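Side-chain contacts in N-acylhomoserine lactone dependent regulatory protein (Burkholderia cenocepacia, PDB 5L10), which probably acts as an acyl-homoserine-lactone-responsive, DNA-binding transcription factor of the LuxR family, represented here by its autoinducer-binding domain: residues R64-E67 / H68-K72; P140-A143 / D144-S147. All coordinates share one frame; numbering follows the deposited sequence.

Contact 1: residues R64-E67 / H68-K72; sequences REWE and HRYVK
The indole of Trp-66 and the phenol ring of Tyr-70, one helical turn apart, lie side by side and point the same way, touching obliquely where Trp-66 CZ2 comes 3.9 Å from Tyr-70 CD1. Their planes are inclined at 44° with ring centroids 5.3 Å apart, a geometry that is neither a stack nor a T-shape. Both side chains leave the backbone with CG anti to N, and these matching torsions send the rings off the same side of helix 64-72. The His-62 ring meets the indole, steeply inclined to it; Phe-112, Met-114 and Ala-109 also touch the indole, Met-56, Ile-58 and Phe-105 touch the phenol, and the Tyr-70 hydroxyl is hydrogen-bonded to Asp-79.

A second flat group, the guanidinium of Arg-69, has Glu-65 OE2 at its edge and near its plane, with the carboxylate turned 49° from it. The salt bridge is long, 3.8 Å from Glu-65 OE2 to Arg-69 NH1, while OE2 lies 3.5 Å from Arg-69 CD. In the main chain, Arg-69 N donates to Glu-65 O at 3.0 Å, and Tyr-70 N to Trp-66 O at 2.8 Å.

Glu-67 OE1 is hydrogen-bonded to His-62 NE2. The helix thus splits its chemistry: the Trp-66 and Tyr-70 side chains pack it against strand 56-60 and helix 103-111, whereas the Arg-69 guanidinium has two acidic partners, Glu-65 through NH1 and Asp-108 through an NH2 salt bridge, of which Asp-108 probably supplies the stronger part.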
# COMPACT_ATOMS: atom_id res chain seq x y z
N ARG A 64 23.33 -0.31 14.05
CA ARG A 64 24.32 -0.42 12.98
C ARG A 64 24.99 -1.78 12.98
O ARG A 64 25.27 -2.35 11.92
CB ARG A 64 25.35 0.70 13.12
CG ARG A 64 26.03 1.08 11.82
CD ARG A 64 26.71 2.44 11.94
NE ARG A 64 25.93 3.36 12.76
CZ ARG A 64 24.91 4.09 12.31
NH1 ARG A 64 24.54 4.00 11.04
NH2 ARG A 64 24.26 4.91 13.13
N GLU A 65 25.26 -2.34 14.17
CA GLU A 65 25.93 -3.63 14.23
C GLU A 65 25.06 -4.75 13.68
O GLU A 65 25.58 -5.74 13.16
CB GLU A 65 26.37 -3.92 15.67
CG GLU A 65 27.05 -5.28 15.88
CD GLU A 65 28.44 -5.37 15.26
OE1 GLU A 65 28.98 -4.34 14.81
OE2 GLU A 65 28.99 -6.50 15.24
N TRP A 66 23.73 -4.61 13.76
CA TRP A 66 22.86 -5.61 13.16
C TRP A 66 23.00 -5.62 11.65
O TRP A 66 23.12 -6.68 11.03
CB TRP A 66 21.41 -5.38 13.56
CG TRP A 66 20.47 -6.33 12.87
CD1 TRP A 66 20.26 -7.64 13.17
CD2 TRP A 66 19.62 -6.04 11.75
NE1 TRP A 66 19.33 -8.19 12.32
CE2 TRP A 66 18.92 -7.22 11.44
CE3 TRP A 66 19.38 -4.89 10.98
CZ2 TRP A 66 18.00 -7.29 10.39
CZ3 TRP A 66 18.46 -4.96 9.95
CH2 TRP A 66 17.79 -6.16 9.66
N GLU A 67 22.96 -4.44 11.02
CA GLU A 67 23.15 -4.37 9.58
C GLU A 67 24.54 -4.86 9.19
O GLU A 67 24.69 -5.56 8.18
CB GLU A 67 22.92 -2.95 9.07
CG GLU A 67 23.13 -2.81 7.57
CD GLU A 67 23.05 -1.38 7.08
OE1 GLU A 67 22.70 -0.49 7.89
OE2 GLU A 67 23.33 -1.14 5.89
N HIS A 68 25.55 -4.50 9.98
CA HIS A 68 26.91 -4.95 9.69
C HIS A 68 27.00 -6.47 9.64
O HIS A 68 27.66 -7.03 8.76
CB HIS A 68 27.89 -4.39 10.73
CG HIS A 68 29.26 -4.97 10.64
ND1 HIS A 68 30.23 -4.47 9.80
CD2 HIS A 68 29.83 -6.01 11.29
CE1 HIS A 68 31.34 -5.17 9.94
NE2 HIS A 68 31.13 -6.12 10.84
N ARG A 69 26.33 -7.15 10.57
CA ARG A 69 26.32 -8.60 10.55
C ARG A 69 25.37 -9.14 9.50
O ARG A 69 25.62 -10.20 8.92
CB ARG A 69 25.98 -9.14 11.94
CG ARG A 69 27.01 -8.74 12.98
CD ARG A 69 26.42 -8.69 14.37
NE ARG A 69 26.18 -10.01 14.92
CZ ARG A 69 27.06 -10.68 15.66
NH1 ARG A 69 28.24 -10.14 15.93
NH2 ARG A 69 26.77 -11.88 16.13
N TYR A 70 24.28 -8.41 9.22
CA TYR A 70 23.41 -8.75 8.10
C TYR A 70 24.18 -8.76 6.78
O TYR A 70 23.84 -9.54 5.88
CB TYR A 70 22.24 -7.76 8.04
CG TYR A 70 21.16 -8.12 7.05
CD1 TYR A 70 20.05 -8.85 7.44
CD2 TYR A 70 21.25 -7.72 5.72
CE1 TYR A 70 19.06 -9.18 6.54
CE2 TYR A 70 20.26 -8.05 4.81
CZ TYR A 70 19.17 -8.78 5.23
OH TYR A 70 18.19 -9.10 4.32
N VAL A 71 25.20 -7.93 6.66
CA VAL A 71 25.97 -7.84 5.42
C VAL A 71 27.09 -8.88 5.39
O VAL A 71 27.21 -9.63 4.42
CB VAL A 71 26.53 -6.41 5.25
CG1 VAL A 71 27.55 -6.37 4.12
CG2 VAL A 71 25.40 -5.43 4.96
N LYS A 72 27.92 -8.94 6.44
CA LYS A 72 29.07 -9.83 6.42
C LYS A 72 28.68 -11.30 6.45
O LYS A 72 29.46 -12.14 5.99
CB LYS A 72 30.02 -9.50 7.58
CG LYS A 72 29.61 -10.11 8.91
CD LYS A 72 30.59 -9.74 10.03
CE LYS A 72 31.93 -10.41 9.84
NZ LYS A 72 32.84 -10.18 11.00

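Contact 2: residues P140-A143 / D144-S147; sequences PLDA and DEIS
Two acceptors of Asp-142 meet the amides that open helix 143-169. Its carbonyl oxygen takes Ile-146 N at 2.9 Å, a fairly straight bond (158° at the hydrogen), and also receives Glu-145 N in a weak, strongly bent one (122°). The side chain adds a capping bond, likewise weak, from Glu-145 N to Asp-142 OD2 at 3.4 Å. Here chi1 of 55° sets CG between the backbone N and the carbonyl carbon, folding the carboxylate back over the first turn. One residue on, Ala-143 O is satisfied by Ser-147 N at 2.9 Å, and Ser-147 OG by His-10 of the second subunit.

The Glu-145 and Asp-142 side chains cross at about a right angle, and no bond is assigned between their carboxylates; the two like charges are modelled close together, an approach that is doubtful at this resolution. Leu-141 lies across the Glu-145 chain, its CD2 3.7 Å from Glu-145 CB, while Leu-141 CB rests 3.7 Å from Ile-146 CG1. The apolar Leu-141–Ile-146 contact, spanning the residue before the cap and the fourth after it, is a hydrophobic staple over an Asp N-cap, the classical start of an alpha-helix.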
# COMPACT_ATOMS: atom_id res chain seq x y z
N PRO A 140 6.22 -8.61 22.43
CA PRO A 140 5.44 -8.95 21.24
C PRO A 140 4.00 -8.49 21.40
O PRO A 140 3.44 -8.46 22.50
CB PRO A 140 5.53 -10.48 21.19
CG PRO A 140 5.84 -10.90 22.60
CD PRO A 140 6.68 -9.80 23.16
N LEU A 141 3.39 -8.11 20.27
CA LEU A 141 2.01 -7.63 20.30
C LEU A 141 1.04 -8.79 20.50
O LEU A 141 1.12 -9.81 19.81
CB LEU A 141 1.68 -6.89 19.01
CG LEU A 141 2.35 -5.53 18.78
CD1 LEU A 141 2.21 -5.10 17.33
CD2 LEU A 141 1.74 -4.49 19.70
N ASP A 142 0.11 -8.64 21.45
CA ASP A 142 -1.00 -9.57 21.53
C ASP A 142 -1.97 -9.31 20.39
O ASP A 142 -1.98 -8.24 19.77
CB ASP A 142 -1.72 -9.46 22.88
CG ASP A 142 -2.19 -8.05 23.18
OD1 ASP A 142 -1.33 -7.17 23.38
OD2 ASP A 142 -3.42 -7.81 23.23
N ALA A 143 -2.80 -10.32 20.10
CA ALA A 143 -3.71 -10.24 18.97
C ALA A 143 -4.63 -9.03 19.06
O ALA A 143 -5.01 -8.45 18.03
CB ALA A 143 -4.53 -11.52 18.86
N ASP A 144 -5.01 -8.63 20.28
CA ASP A 144 -5.88 -7.47 20.44
C ASP A 144 -5.18 -6.18 20.05
O ASP A 144 -5.83 -5.25 19.54
CB ASP A 144 -6.38 -7.40 21.89
CG ASP A 144 -7.72 -6.70 22.01
OD1 ASP A 144 -8.73 -7.27 21.56
OD2 ASP A 144 -7.76 -5.59 22.57
N GLU A 145 -3.87 -6.08 20.29
CA GLU A 145 -3.12 -4.92 19.84
C GLU A 145 -2.87 -4.98 18.34
O GLU A 145 -2.83 -3.94 17.67
CB GLU A 145 -1.79 -4.82 20.59
CG GLU A 145 -1.89 -4.24 22.00
CD GLU A 145 -0.54 -4.16 22.69
OE1 GLU A 145 0.28 -5.08 22.49
OE2 GLU A 145 -0.30 -3.17 23.42
N ILE A 146 -2.68 -6.18 17.80
CA ILE A 146 -2.52 -6.33 16.35
C ILE A 146 -3.78 -5.86 15.63
O ILE A 146 -3.71 -5.14 14.63
CB ILE A 146 -2.17 -7.78 15.99
CG1 ILE A 146 -0.84 -8.18 16.62
CG2 ILE A 146 -2.11 -7.96 14.49
CD1 ILE A 146 -0.44 -9.61 16.35
N SER A 147 -4.95 -6.26 16.14
CA SER A 147 -6.21 -5.88 15.52
C SER A 147 -6.34 -4.36 15.40
O SER A 147 -6.73 -3.84 14.35
CB SER A 147 -7.38 -6.46 16.31
OG SER A 147 -8.60 -5.83 15.96

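How the contacts relate
From the N terminus, the chain passes through helices 3-16 and 22-35 and strands 40-46 and 56-60 before reaching contact 1, which lies wholly within helix 64-72. It then runs through helices 80-87 and 103-111 and the remaining strands to contact 2, where the loop after strand 129-136 turns into helix 143-169. The two are in series, neither nested nor crossing, and neither closes a long loop. The centres of contacts 1 and 2 are 29 Å apart, and their nearest atoms about 17 Å. Contact 1 sits on a helix packed beside strand 56-60, outermost in this chain's sheet; contact 2 follows strand 129-136, which lies between 40-46 and 116-123.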